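Local structure of protein CT_858 (Chlamydia trachomatis, 3DOR) at residues B[276-281]-B[294-299]; B[117-122]-B[166-171]; B[77-82]-B[506-511]; B[25-30]-B[526-531]. The protein is a secreted chlamydial protease that forms a dimer and probably cleaves protein substrates as a serine-type endopeptidase. All coordinates share one frame; numbering follows the deposited sequence.

Contact 1: residues B[276-281]-B[294-299]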
loop_
_atom_site.group_PDB
_atom_site.type_symbol
_atom_site.label_atom_id
_atom_site.label_comp_id
_atom_site.label_asym_id
_atom_site.label_seq_id
_atom_site.Cartn_x
_atom_site.Cartn_y
_atom_site.Cartn_z
ATOM N N PHE B 276 10.845 -26.386 6.498
ATOM C CA PHE B 276 12.127 -26.145 7.157
ATOM C C PHE B 276 13.147 -27.260 6.978
ATOM O O PHE B 276 12.796 -28.439 6.927
ATOM C CB PHE B 276 11.956 -25.986 8.681
ATOM C CG PHE B 276 11.166 -24.785 9.104
ATOM C CD1 PHE B 276 9.787 -24.853 9.238
ATOM C CD2 PHE B 276 11.814 -23.593 9.415
ATOM C CE1 PHE B 276 9.051 -23.739 9.686
ATOM C CE2 PHE B 276 11.093 -22.476 9.862
ATOM C CZ PHE B 276 9.710 -22.549 9.998
ATOM N N ARG B 277 14.418 -26.891 6.904
ATOM C CA ARG B 277 15.458 -27.904 6.848
ATOM C C ARG B 277 15.687 -28.214 8.334
ATOM O O ARG B 277 16.063 -27.335 9.116
ATOM C CB ARG B 277 16.759 -27.369 6.238
ATOM C CG ARG B 277 17.886 -28.398 6.316
ATOM C CD ARG B 277 19.170 -27.969 5.619
ATOM N NE ARG B 277 20.175 -29.024 5.717
ATOM C CZ ARG B 277 21.471 -28.856 5.489
ATOM N NH1 ARG B 277 21.942 -27.668 5.141
ATOM N NH2 ARG B 277 22.303 -29.875 5.628
ATOM N N ALA B 278 15.445 -29.454 8.730
ATOM C CA ALA B 278 15.620 -29.826 10.117
ATOM C C ALA B 278 15.877 -31.315 10.225
ATOM O O ALA B 278 15.249 -32.117 9.524
ATOM C CB ALA B 278 14.373 -29.446 10.913
ATOM N N TYR B 279 16.799 -31.685 11.103
ATOM C CA TYR B 279 17.119 -33.084 11.276
ATOM C C TYR B 279 17.786 -33.326 12.611
ATOM O O TYR B 279 18.018 -32.397 13.387
ATOM C CB TYR B 279 18.028 -33.559 10.128
ATOM C CG TYR B 279 19.377 -32.869 10.061
ATOM C CD1 TYR B 279 20.447 -33.319 10.827
ATOM C CD2 TYR B 279 19.572 -31.746 9.248
ATOM C CE1 TYR B 279 21.681 -32.676 10.796
ATOM C CE2 TYR B 279 20.808 -31.092 9.208
ATOM C CZ TYR B 279 21.853 -31.565 9.988
ATOM O OH TYR B 279 23.068 -30.921 9.981
ATOM N N ILE B 280 18.066 -34.592 12.881
ATOM C CA ILE B 280 18.727 -34.997 14.105
ATOM C C ILE B 280 19.894 -35.863 13.674
ATOM O O ILE B 280 19.720 -36.742 12.835
ATOM C CB ILE B 280 17.803 -35.843 14.999
ATOM C CG1 ILE B 280 16.580 -35.031 15.422
ATOM C CG2 ILE B 280 18.556 -36.304 16.226
ATOM C CD1 ILE B 280 15.633 -35.798 16.346
ATOM N N SER B 281 21.078 -35.593 14.219
ATOM C CA SER B 281 22.279 -36.370 13.918
ATOM C C SER B 281 22.955 -36.694 15.236
ATOM O O SER B 281 22.537 -36.209 16.280
ATOM C CB SER B 281 23.265 -35.574 13.058
ATOM O OG SER B 281 22.727 -35.288 11.783
ATOM N N GLY B 294 19.877 -31.885 17.596
ATOM C CA GLY B 294 19.010 -31.399 16.542
ATOM C C GLY B 294 19.656 -30.263 15.777
ATOM O O GLY B 294 20.500 -29.534 16.314
ATOM N N PHE B 295 19.286 -30.141 14.504
ATOM C CA PHE B 295 19.769 -29.072 13.642
ATOM C C PHE B 295 18.540 -28.489 12.950
ATOM O O PHE B 295 17.729 -29.214 12.365
ATOM C CB PHE B 295 20.745 -29.573 12.580
ATOM C CG PHE B 295 21.208 -28.481 11.625
ATOM C CD1 PHE B 295 22.353 -27.733 11.895
ATOM C CD2 PHE B 295 20.467 -28.171 10.485
ATOM C CE1 PHE B 295 22.754 -26.695 11.046
ATOM C CE2 PHE B 295 20.857 -27.135 9.630
ATOM C CZ PHE B 295 22.002 -26.395 9.911
ATOM N N LEU B 296 18.409 -27.175 13.028
ATOM C CA LEU B 296 17.282 -26.477 12.433
ATOM C C LEU B 296 17.784 -25.175 11.824
ATOM O O LEU B 296 18.553 -24.462 12.449
ATOM C CB LEU B 296 16.244 -26.169 13.518
ATOM C CG LEU B 296 14.991 -25.345 13.192
ATOM C CD1 LEU B 296 15.357 -23.894 12.973
ATOM C CD2 LEU B 296 14.309 -25.907 11.962
ATOM N N ARG B 297 17.373 -24.870 10.598
ATOM C CA ARG B 297 17.777 -23.604 9.988
ATOM C C ARG B 297 16.544 -22.710 9.889
ATOM O O ARG B 297 15.492 -23.158 9.421
ATOM C CB ARG B 297 18.376 -23.824 8.587
ATOM C CG ARG B 297 18.676 -22.516 7.837
ATOM C CD ARG B 297 19.416 -22.703 6.496
ATOM N NE ARG B 297 19.327 -21.469 5.717
ATOM C CZ ARG B 297 19.887 -20.313 6.077
ATOM N NH1 ARG B 297 20.605 -20.224 7.192
ATOM N NH2 ARG B 297 19.668 -19.222 5.363
ATOM N N ILE B 298 16.644 -21.475 10.383
ATOM C CA ILE B 298 15.537 -20.515 10.278
ATOM C C ILE B 298 16.069 -19.617 9.166
ATOM O O ILE B 298 16.991 -18.835 9.385
ATOM C CB ILE B 298 15.338 -19.702 11.590
ATOM C CG1 ILE B 298 14.946 -20.635 12.736
ATOM C CG2 ILE B 298 14.250 -18.652 11.400
ATOM C CD1 ILE B 298 14.758 -19.916 14.085
ATOM N N PRO B 299 15.497 -19.721 7.956
ATOM C CA PRO B 299 15.942 -18.932 6.806
ATOM C C PRO B 299 15.501 -17.475 6.695
ATOM O O PRO B 299 16.244 -16.632 6.173
ATOM C CB PRO B 299 15.471 -19.784 5.627
ATOM C CG PRO B 299 14.130 -20.252 6.102
ATOM C CD PRO B 299 14.355 -20.585 7.585
HETATM O O HOH W 1 15.058 -24.062 6.750
#
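The rings of Tyr279 and Phe295 lie nearly parallel, 20° apart, but are slid so far that they barely overlap. Over one face of the Tyr279 ring sits Phe295 CB, 3.7 Å from the ring centroid, a CH-pi contact. In return Tyr279 OH stands over one face of Phe295, toward its rim. Packing is tight here: Tyr279 CE2 comes within 3.2 Å of Phe295 CD2. The Tyr279 torsion (chi1 63°) sets CG between the backbone N and the carbonyl carbon and swings the ring over its neighbour. Phe295 CE2 also lies over one face of the Arg277 guanidinium. At the edge of the Phe276 ring, near its plane, is Arg297 O, 3.7 Å from CD2.

Strands 278-284 and 290-297 form an antiparallel hairpin. Tyr279 and Phe295 are a hydrogen-bonded pair, with Tyr279 N to Phe295 O at 2.9 Å and Phe295 N to Tyr279 O at 2.8 Å. Arg297 N adds a bond to Arg277 O. Water 1 then bridges Arg277 N and Arg297 O. On the face opposite Tyr279 and Phe295, Ala278 CB meets Leu296 CD2 at 3.7 Å.

Tyr279 OH is held by Ile265 N, and the Arg277 guanidinium by Leu262 O. In the mixed sheet of the S41 region, strand 268-271 flanks 278-284, and strand 333-337 runs parallel to 290-297. Helix 316-330 packs on the Phe276, Ala278 and Ile280 side, through Ile323 and Phe327.

Contact 2: residues B[117-122]-B[166-171]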
loop_
_atom_site.group_PDB
_atom_site.type_symbol
_atom_site.label_atom_id
_atom_site.label_comp_id
_atom_site.label_asym_id
_atom_site.label_seq_id
_atom_site.Cartn_x
_atom_site.Cartn_y
_atom_site.Cartn_z
ATOM N N LEU B 117 41.408 -12.742 -7.908
ATOM C CA LEU B 117 42.456 -11.756 -7.677
ATOM C C LEU B 117 42.132 -10.359 -8.194
ATOM O O LEU B 117 42.222 -9.379 -7.452
ATOM C CB LEU B 117 43.771 -12.234 -8.302
ATOM C CG LEU B 117 44.365 -13.509 -7.690
ATOM C CD1 LEU B 117 45.630 -13.891 -8.448
ATOM C CD2 LEU B 117 44.677 -13.283 -6.206
ATOM N N GLU B 118 41.750 -10.270 -9.461
ATOM C CA GLU B 118 41.469 -8.979 -10.066
ATOM C C GLU B 118 40.258 -8.999 -10.987
ATOM O O GLU B 118 39.758 -10.057 -11.374
ATOM C CB GLU B 118 42.691 -8.506 -10.879
ATOM C CG GLU B 118 44.059 -8.822 -10.253
ATOM C CD GLU B 118 45.245 -8.437 -11.153
ATOM O OE1 GLU B 118 45.155 -8.637 -12.386
ATOM O OE2 GLU B 118 46.276 -7.949 -10.625
ATOM N N VAL B 119 39.802 -7.801 -11.330
ATOM C CA VAL B 119 38.689 -7.602 -12.244
ATOM C C VAL B 119 39.155 -6.476 -13.170
ATOM O O VAL B 119 39.193 -5.311 -12.774
ATOM C CB VAL B 119 37.407 -7.179 -11.497
ATOM C CG1 VAL B 119 36.263 -6.995 -12.482
ATOM C CG2 VAL B 119 37.041 -8.233 -10.455
ATOM N N ASP B 120 39.540 -6.841 -14.390
ATOM C CA ASP B 120 40.033 -5.885 -15.382
ATOM C C ASP B 120 41.351 -5.244 -14.970
ATOM O O ASP B 120 41.555 -4.046 -15.168
ATOM C CB ASP B 120 39.005 -4.783 -15.648
ATOM C CG ASP B 120 37.790 -5.291 -16.385
ATOM O OD1 ASP B 120 37.969 -6.093 -17.326
ATOM O OD2 ASP B 120 36.663 -4.881 -16.035
ATOM N N GLY B 121 42.239 -6.047 -14.395
ATOM C CA GLY B 121 43.534 -5.541 -13.985
ATOM C C GLY B 121 43.549 -4.909 -12.612
ATOM O O GLY B 121 44.618 -4.651 -12.060
ATOM N N ALA B 122 42.371 -4.653 -12.055
ATOM C CA ALA B 122 42.280 -4.048 -10.732
ATOM C C ALA B 122 42.033 -5.117 -9.675
ATOM O O ALA B 122 41.183 -5.987 -9.851
ATOM C CB ALA B 122 41.158 -3.020 -10.704
ATOM N N THR B 166 34.698 -8.705 -19.537
ATOM C CA THR B 166 35.555 -8.256 -18.456
ATOM C C THR B 166 36.441 -9.443 -18.094
ATOM O O THR B 166 36.033 -10.593 -18.234
ATOM C CB THR B 166 34.719 -7.801 -17.226
ATOM O OG1 THR B 166 35.588 -7.229 -16.244
ATOM C CG2 THR B 166 33.955 -8.978 -16.621
ATOM N N THR B 167 37.656 -9.175 -17.639
ATOM C CA THR B 167 38.561 -10.260 -17.306
ATOM C C THR B 167 38.695 -10.493 -15.813
ATOM O O THR B 167 38.914 -9.564 -15.040
ATOM C CB THR B 167 39.956 -10.008 -17.897
ATOM O OG1 THR B 167 39.849 -9.919 -19.321
ATOM C CG2 THR B 167 40.905 -11.141 -17.542
ATOM N N LEU B 168 38.567 -11.752 -15.417
ATOM C CA LEU B 168 38.686 -12.122 -14.018
ATOM C C LEU B 168 40.020 -12.830 -13.833
ATOM O O LEU B 168 40.266 -13.862 -14.455
ATOM C CB LEU B 168 37.549 -13.067 -13.622
ATOM C CG LEU B 168 36.117 -12.604 -13.904
ATOM C CD1 LEU B 168 35.145 -13.687 -13.465
ATOM C CD2 LEU B 168 35.836 -11.309 -13.169
ATOM N N LYS B 169 40.895 -12.267 -13.005
ATOM C CA LYS B 169 42.170 -12.916 -12.761
ATOM C C LYS B 169 42.004 -13.778 -11.515
ATOM O O LYS B 169 41.637 -13.286 -10.448
ATOM C CB LYS B 169 43.290 -11.901 -12.536
ATOM C CG LYS B 169 44.657 -12.568 -12.442
ATOM C CD LYS B 169 45.780 -11.566 -12.173
ATOM C CE LYS B 169 47.136 -12.265 -12.178
ATOM N NZ LYS B 169 48.276 -11.316 -12.013
ATOM N N ILE B 170 42.284 -15.063 -11.658
ATOM C CA ILE B 170 42.141 -15.996 -10.556
ATOM C C ILE B 170 43.431 -16.766 -10.301
ATOM O O ILE B 170 44.341 -16.778 -11.136
ATOM C CB ILE B 170 41.055 -17.020 -10.886
ATOM C CG1 ILE B 170 41.500 -17.843 -12.102
ATOM C CG2 ILE B 170 39.749 -16.304 -11.208
ATOM C CD1 ILE B 170 40.653 -19.055 -12.390
ATOM N N ARG B 171 43.514 -17.396 -9.136
ATOM C CA ARG B 171 44.665 -18.227 -8.831
ATOM C C ARG B 171 44.156 -19.601 -8.442
ATOM O O ARG B 171 43.236 -19.722 -7.638
ATOM C CB ARG B 171 45.511 -17.662 -7.689
ATOM C CG ARG B 171 46.585 -18.663 -7.245
ATOM C CD ARG B 171 47.820 -17.996 -6.684
ATOM N NE ARG B 171 47.494 -17.124 -5.571
ATOM C CZ ARG B 171 47.914 -15.869 -5.473
ATOM N NH1 ARG B 171 48.682 -15.358 -6.434
ATOM N NH2 ARG B 171 47.550 -15.128 -4.427
HETATM O O HOH W 2 41.653 -8.948 -14.202
#
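Asp120 grips the start of strand 165-171 with both carboxylate oxygens. OD2 accepts from Thr166 OG1 at 2.6 Å, and OD1 accepts from Thr167 N at 3.1 Å. Both donors come from well above the carboxylate plane. CG is anti to the Asp120 carbonyl carbon (chi1 -70°), which turns the carboxylate to both. The Asp120 backbone joins in, with its N bonded to Thr167 O at 2.9 Å. Three bonds thus fix this residue against the strand.

Further along, Lys169 O takes two donors, Leu117 N at 2.6 Å and Glu118 N at 3.2 Å. Lys169 N answers with a bond to Glu118 O. Leu117 and Glu118 together opposite Lys169 make a classic beta bulge. The Glu118 and Lys169 side chains run side by side in the same direction. Glu118 OE1 presses close to Lys169 CD, while NZ stays 4.1 Å from OE1, beyond a salt bridge. Leu117 lays its methyl groups over one face of the Arg171 guanidinium. On the Val119 and Leu168 face, Val119 CG2 touches Leu168 CD2.

The pairing belongs to the antiparallel sheet of the PDZ domain. Strand 115-119 ends in a type I' turn from Val119 to Ala122, which carries Asp120 to its place. Ala122 N closes it with a weak bond to Val119 O, 3.3 Å; Val119 N bonds Ala122 O at 2.7 Å. Water 2 accepts from Gly121 N and donates to Thr167 O.

Behind this, Arg181 NH1 bonds Thr167 OG1 and forms a long, weak ion pair with Asp120 OD1. Val127 of helix 124-130 packs on Val119, and Ile110 and Phe151 pack on Leu168.

Contact 3: residues B[77-82]-B[506-511]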
loop_
_atom_site.group_PDB
_atom_site.type_symbol
_atom_site.label_atom_id
_atom_site.label_comp_id
_atom_site.label_asym_id
_atom_site.label_seq_id
_atom_site.Cartn_x
_atom_site.Cartn_y
_atom_site.Cartn_z
ATOM N N THR B 77 14.667 2.372 -4.557
ATOM C CA THR B 77 14.581 1.482 -5.709
ATOM C C THR B 77 13.939 2.331 -6.801
ATOM O O THR B 77 13.178 3.254 -6.503
ATOM C CB THR B 77 13.697 0.247 -5.439
ATOM O OG1 THR B 77 12.346 0.659 -5.216
ATOM C CG2 THR B 77 14.201 -0.509 -4.220
ATOM N N PHE B 78 14.231 2.026 -8.060
ATOM C CA PHE B 78 13.685 2.823 -9.154
ATOM C C PHE B 78 12.950 2.010 -10.202
ATOM O O PHE B 78 13.180 0.806 -10.333
ATOM C CB PHE B 78 14.818 3.608 -9.834
ATOM C CG PHE B 78 15.686 4.370 -8.873
ATOM C CD1 PHE B 78 16.756 3.747 -8.240
ATOM C CD2 PHE B 78 15.422 5.709 -8.584
ATOM C CE1 PHE B 78 17.558 4.444 -7.328
ATOM C CE2 PHE B 78 16.216 6.416 -7.672
ATOM C CZ PHE B 78 17.283 5.781 -7.047
ATOM N N PHE B 79 12.062 2.674 -10.943
ATOM C CA PHE B 79 11.327 2.007 -12.016
ATOM C C PHE B 79 12.300 1.936 -13.191
ATOM O O PHE B 79 12.229 2.752 -14.106
ATOM C CB PHE B 79 10.083 2.812 -12.438
ATOM C CG PHE B 79 8.966 2.811 -11.427
ATOM C CD1 PHE B 79 8.662 3.962 -10.700
ATOM C CD2 PHE B 79 8.202 1.662 -11.216
ATOM C CE1 PHE B 79 7.610 3.970 -9.781
ATOM C CE2 PHE B 79 7.151 1.655 -10.300
ATOM C CZ PHE B 79 6.853 2.813 -9.580
ATOM N N ALA B 80 13.210 0.968 -13.147
ATOM C CA ALA B 80 14.225 0.778 -14.185
ATOM C C ALA B 80 14.600 -0.693 -14.225
ATOM O O ALA B 80 14.672 -1.334 -13.179
ATOM C CB ALA B 80 15.454 1.620 -13.866
ATOM N N ILE B 81 14.851 -1.235 -15.415
ATOM C CA ILE B 81 15.187 -2.652 -15.521
ATOM C C ILE B 81 16.603 -2.993 -15.959
ATOM O O ILE B 81 17.004 -4.154 -15.885
ATOM C CB ILE B 81 14.223 -3.390 -16.468
ATOM C CG1 ILE B 81 14.368 -2.851 -17.890
ATOM C CG2 ILE B 81 12.789 -3.226 -15.977
ATOM C CD1 ILE B 81 13.455 -3.534 -18.881
ATOM N N GLU B 82 17.360 -2.005 -16.421
ATOM C CA GLU B 82 18.727 -2.273 -16.853
ATOM C C GLU B 82 19.505 -3.029 -15.772
ATOM O O GLU B 82 19.446 -2.670 -14.595
ATOM C CB GLU B 82 19.450 -0.967 -17.171
ATOM C CG GLU B 82 20.888 -1.174 -17.594
ATOM C CD GLU B 82 21.574 0.125 -17.930
ATOM O OE1 GLU B 82 21.407 1.094 -17.161
ATOM O OE2 GLU B 82 22.284 0.174 -18.953
ATOM N N GLY B 506 11.535 8.549 -11.542
ATOM C CA GLY B 506 11.514 7.101 -11.598
ATOM C C GLY B 506 11.705 6.383 -10.274
ATOM O O GLY B 506 12.072 5.206 -10.248
ATOM N N ILE B 507 11.465 7.083 -9.174
ATOM C CA ILE B 507 11.606 6.488 -7.852
ATOM C C ILE B 507 10.418 5.568 -7.582
ATOM O O ILE B 507 9.269 5.979 -7.712
ATOM C CB ILE B 507 11.659 7.569 -6.775
ATOM C CG1 ILE B 507 12.832 8.512 -7.053
ATOM C CG2 ILE B 507 11.791 6.927 -5.407
ATOM C CD1 ILE B 507 12.971 9.625 -6.039
ATOM N N LYS B 508 10.693 4.322 -7.212
ATOM C CA LYS B 508 9.625 3.359 -6.955
ATOM C C LYS B 508 9.291 3.301 -5.473
ATOM O O LYS B 508 8.125 3.369 -5.079
ATOM C CB LYS B 508 10.036 1.974 -7.458
ATOM C CG LYS B 508 8.941 0.914 -7.361
ATOM C CD LYS B 508 9.394 -0.410 -7.980
ATOM C CE LYS B 508 8.261 -1.430 -7.993
ATOM N NZ LYS B 508 8.641 -2.729 -8.613
ATOM N N THR B 509 10.324 3.180 -4.652
ATOM C CA THR B 509 10.142 3.119 -3.213
ATOM C C THR B 509 11.398 3.594 -2.504
ATOM O O THR B 509 12.508 3.460 -3.016
ATOM C CB THR B 509 9.906 1.665 -2.703
ATOM O OG1 THR B 509 8.836 1.048 -3.425
ATOM C CG2 THR B 509 9.559 1.678 -1.228
ATOM N N CYS B 510 11.211 4.167 -1.328
ATOM C CA CYS B 510 12.331 4.563 -0.512
ATOM C C CYS B 510 11.988 3.948 0.826
ATOM O O CYS B 510 10.988 4.315 1.436
ATOM C CB CYS B 510 12.439 6.074 -0.361
ATOM S SG CYS B 510 13.775 6.502 0.771
ATOM N N SER B 511 12.783 2.979 1.263
ATOM C CA SER B 511 12.531 2.353 2.549
ATOM C C SER B 511 13.348 3.133 3.565
ATOM O O SER B 511 14.471 3.553 3.275
ATOM C CB SER B 511 12.947 0.880 2.528
ATOM O OG SER B 511 14.307 0.740 2.165
#
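Thr77 faces both Lys508 and Thr509, a classic beta bulge in the antiparallel pairing of strand 75-78 with strand 507-518. Backbone bonds define it. Thr77 N donates to Thr509 O at 2.9 Å. Thr77 O accepts from Lys508 N at 2.8 Å and more weakly from Thr509 N. Past the bulge, Phe79 N donates to Gly506 O, 2.6 Å. Phe79 is the centre of an inverse gamma turn, which leads the chain away from the sheet. Gly506 has a positive phi (75°), a conformation that favours glycine.

Apolar contacts come from Phe78. Its ring and the Ile507 side chain lie side by side, pointing the same way, with CE2 4.0 Å from CG1. Helix 55-67 covers this pair, with Gln59 and Ala63 on Phe78 and Leu62 on Ile507.

The Phe79 ring takes a CH-pi contact from Lys508. Lys508 CG is anti to the backbone N (chi1 -175°), and the extended chain crosses the ring at about a right angle, over one face. Asp373 of the second subunit also packs on Phe79, so the ring borders the dimer partner. Lys508 CB sits almost over the ring centre, 3.8 Å from the centroid and 7° off the ring normal.

Contact 4: residues B[25-30]-B[526-531]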
loop_
_atom_site.group_PDB
_atom_site.type_symbol
_atom_site.label_atom_id
_atom_site.label_comp_id
_atom_site.label_asym_id
_atom_site.label_seq_id
_atom_site.Cartn_x
_atom_site.Cartn_y
_atom_site.Cartn_z
ATOM N N LYS B 25 18.466 9.057 12.812
ATOM C CA LYS B 25 19.152 10.308 12.476
ATOM C C LYS B 25 20.215 10.711 13.514
ATOM O O LYS B 25 21.381 10.919 13.174
ATOM C CB LYS B 25 18.114 11.430 12.306
ATOM C CG LYS B 25 18.678 12.829 12.110
ATOM C CD LYS B 25 17.632 13.748 11.476
ATOM C CE LYS B 25 17.685 15.168 12.041
ATOM N NZ LYS B 25 19.014 15.824 11.939
ATOM N N THR B 26 19.815 10.809 14.773
ATOM C CA THR B 26 20.743 11.191 15.827
ATOM C C THR B 26 21.910 10.207 15.940
ATOM O O THR B 26 23.029 10.585 16.276
ATOM C CB THR B 26 20.018 11.264 17.176
ATOM O OG1 THR B 26 18.804 12.009 17.018
ATOM C CG2 THR B 26 20.889 11.962 18.214
ATOM N N TRP B 27 21.639 8.940 15.661
ATOM C CA TRP B 27 22.667 7.912 15.733
ATOM C C TRP B 27 23.689 8.048 14.605
ATOM O O TRP B 27 24.888 7.885 14.824
ATOM C CB TRP B 27 22.016 6.525 15.691
ATOM C CG TRP B 27 22.973 5.428 15.403
ATOM C CD1 TRP B 27 23.233 4.866 14.189
ATOM C CD2 TRP B 27 23.831 4.776 16.342
ATOM N NE1 TRP B 27 24.201 3.898 14.314
ATOM C CE2 TRP B 27 24.586 3.822 15.626
ATOM C CE3 TRP B 27 24.035 4.903 17.724
ATOM C CZ2 TRP B 27 25.534 2.999 16.241
ATOM C CZ3 TRP B 27 24.981 4.082 18.337
ATOM C CH2 TRP B 27 25.717 3.141 17.592
ATOM N N LYS B 28 23.215 8.344 13.400
ATOM C CA LYS B 28 24.098 8.499 12.250
ATOM C C LYS B 28 25.032 9.705 12.402
ATOM O O LYS B 28 26.196 9.668 11.989
ATOM C CB LYS B 28 23.260 8.640 10.979
ATOM C CG LYS B 28 22.284 7.474 10.759
ATOM C CD LYS B 28 23.021 6.138 10.610
ATOM C CE LYS B 28 22.050 4.985 10.382
ATOM N NZ LYS B 28 22.764 3.703 10.117
ATOM N N GLU B 29 24.519 10.779 12.989
ATOM C CA GLU B 29 25.328 11.973 13.184
ATOM C C GLU B 29 26.491 11.626 14.101
ATOM O O GLU B 29 27.617 12.054 13.873
ATOM C CB GLU B 29 24.477 13.098 13.793
ATOM C CG GLU B 29 23.234 13.381 12.967
ATOM C CD GLU B 29 22.257 14.340 13.619
ATOM O OE1 GLU B 29 21.961 14.187 14.822
ATOM O OE2 GLU B 29 21.765 15.242 12.910
ATOM N N GLN B 30 26.228 10.816 15.119
ATOM C CA GLN B 30 27.285 10.456 16.044
ATOM C C GLN B 30 28.142 9.279 15.596
ATOM O O GLN B 30 29.354 9.290 15.792
ATOM C CB GLN B 30 26.706 10.156 17.421
ATOM C CG GLN B 30 27.779 9.942 18.466
ATOM C CD GLN B 30 27.214 9.717 19.852
ATOM O OE1 GLN B 30 26.939 8.582 20.249
ATOM N NE2 GLN B 30 27.029 10.805 20.600
ATOM N N GLU B 526 21.666 -0.776 15.592
ATOM C CA GLU B 526 22.001 -0.146 14.310
ATOM C C GLU B 526 23.510 -0.129 14.064
ATOM O O GLU B 526 24.264 0.337 14.914
ATOM C CB GLU B 526 21.460 1.293 14.282
ATOM C CG GLU B 526 21.537 1.980 12.922
ATOM C CD GLU B 526 20.693 1.292 11.861
ATOM O OE1 GLU B 526 19.788 0.515 12.229
ATOM O OE2 GLU B 526 20.924 1.539 10.653
ATOM N N ASN B 527 23.937 -0.650 12.913
ATOM C CA ASN B 527 25.353 -0.699 12.533
ATOM C C ASN B 527 26.245 -1.631 13.342
ATOM O O ASN B 527 26.984 -2.435 12.773
ATOM C CB ASN B 527 25.970 0.707 12.586
ATOM C CG ASN B 527 25.413 1.620 11.527
ATOM O OD1 ASN B 527 25.578 1.375 10.330
ATOM N ND2 ASN B 527 24.733 2.677 11.956
ATOM N N ILE B 528 26.187 -1.495 14.664
ATOM C CA ILE B 528 27.000 -2.287 15.590
ATOM C C ILE B 528 26.642 -3.777 15.621
ATOM O O ILE B 528 27.484 -4.616 15.914
ATOM C CB ILE B 528 26.878 -1.738 17.034
ATOM C CG1 ILE B 528 27.270 -0.263 17.068
ATOM C CG2 ILE B 528 27.783 -2.520 17.969
ATOM C CD1 ILE B 528 28.625 0.022 16.468
ATOM N N GLY B 529 25.384 -4.090 15.342
ATOM C CA GLY B 529 24.960 -5.472 15.343
ATOM C C GLY B 529 25.057 -6.169 16.681
ATOM O O GLY B 529 25.201 -5.542 17.734
ATOM N N VAL B 530 24.980 -7.491 16.627
ATOM C CA VAL B 530 25.030 -8.318 17.814
ATOM C C VAL B 530 26.240 -9.230 17.732
ATOM O O VAL B 530 26.430 -9.958 16.750
ATOM C CB VAL B 530 23.761 -9.179 17.919
ATOM C CG1 VAL B 530 23.793 -10.019 19.178
ATOM C CG2 VAL B 530 22.535 -8.281 17.887
ATOM N N GLU B 531 27.053 -9.176 18.776
ATOM C CA GLU B 531 28.252 -9.979 18.867
ATOM C C GLU B 531 27.911 -11.375 19.365
ATOM O O GLU B 531 26.957 -11.559 20.127
ATOM C CB GLU B 531 29.253 -9.326 19.838
ATOM C CG GLU B 531 28.921 -9.468 21.343
ATOM C CD GLU B 531 27.647 -8.724 21.790
ATOM O OE1 GLU B 531 27.234 -7.748 21.125
ATOM O OE2 GLU B 531 27.066 -9.106 22.834
#
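Trp27 sends its indole from helix 25-32 against Glu526 and Ile528. Its CG stands anti to the backbone N (chi1 165°), which carries the ring out to the loop. Over one face lies Glu526 CB, 4.1 Å from the centroid of the five-membered ring, a CH-pi contact. The indole and the Glu526 carboxylate plane are nearly perpendicular. At the ring edge, Ile528 CG1 is 3.8 Å from Trp27 CH2. Glu526 O also comes close, 3.2 Å from CZ2. Tyr31 and Phe524 bring further rings against the indole.

Lys28 follows. Its chain bends at chi2 (-61°), and NZ reaches Glu526 OE2 at 2.9 Å in a salt bridge. This bond uses the anti lone pair of OE2, the one away from OE1. NZ also bonds Asn70 O and, weakly, Leu69 O. Asp71 OD1 lies close to the same OE2.

The contact ties helix 25-32, the second helix of the chain, to the loop between strands 507-518 and 534-535, within the S41 peptidase region. In that loop Ile528 N bonds Glu526 O at 2.7 Å, and Asn527 between them has positive phi. This is a classic gamma turn.

In the fold
Contact 4 opens first along the chain and closes last. Contact 3 is nested inside it, and contacts 2 and 1 follow in series inside contact 3. Each lies in a different part of the fold. Contact 1 belongs to the mixed sheet of the S41 region, contact 2 to the PDZ sheet, and contact 3 to a separate antiparallel sheet. Contact 4 joins helix 25-32, near the N terminus, to a loop leading to strand 534-535 of the mixed sheet. Centres of contacts 1 and 2 are about 38 Å apart; those of 3 and 4, about 26 Å. Because contacts 3 and 4 each pair a segment from the first 82 residues with one from 506-531, they tie the N-terminal region to the S41 region; both touch the second subunit.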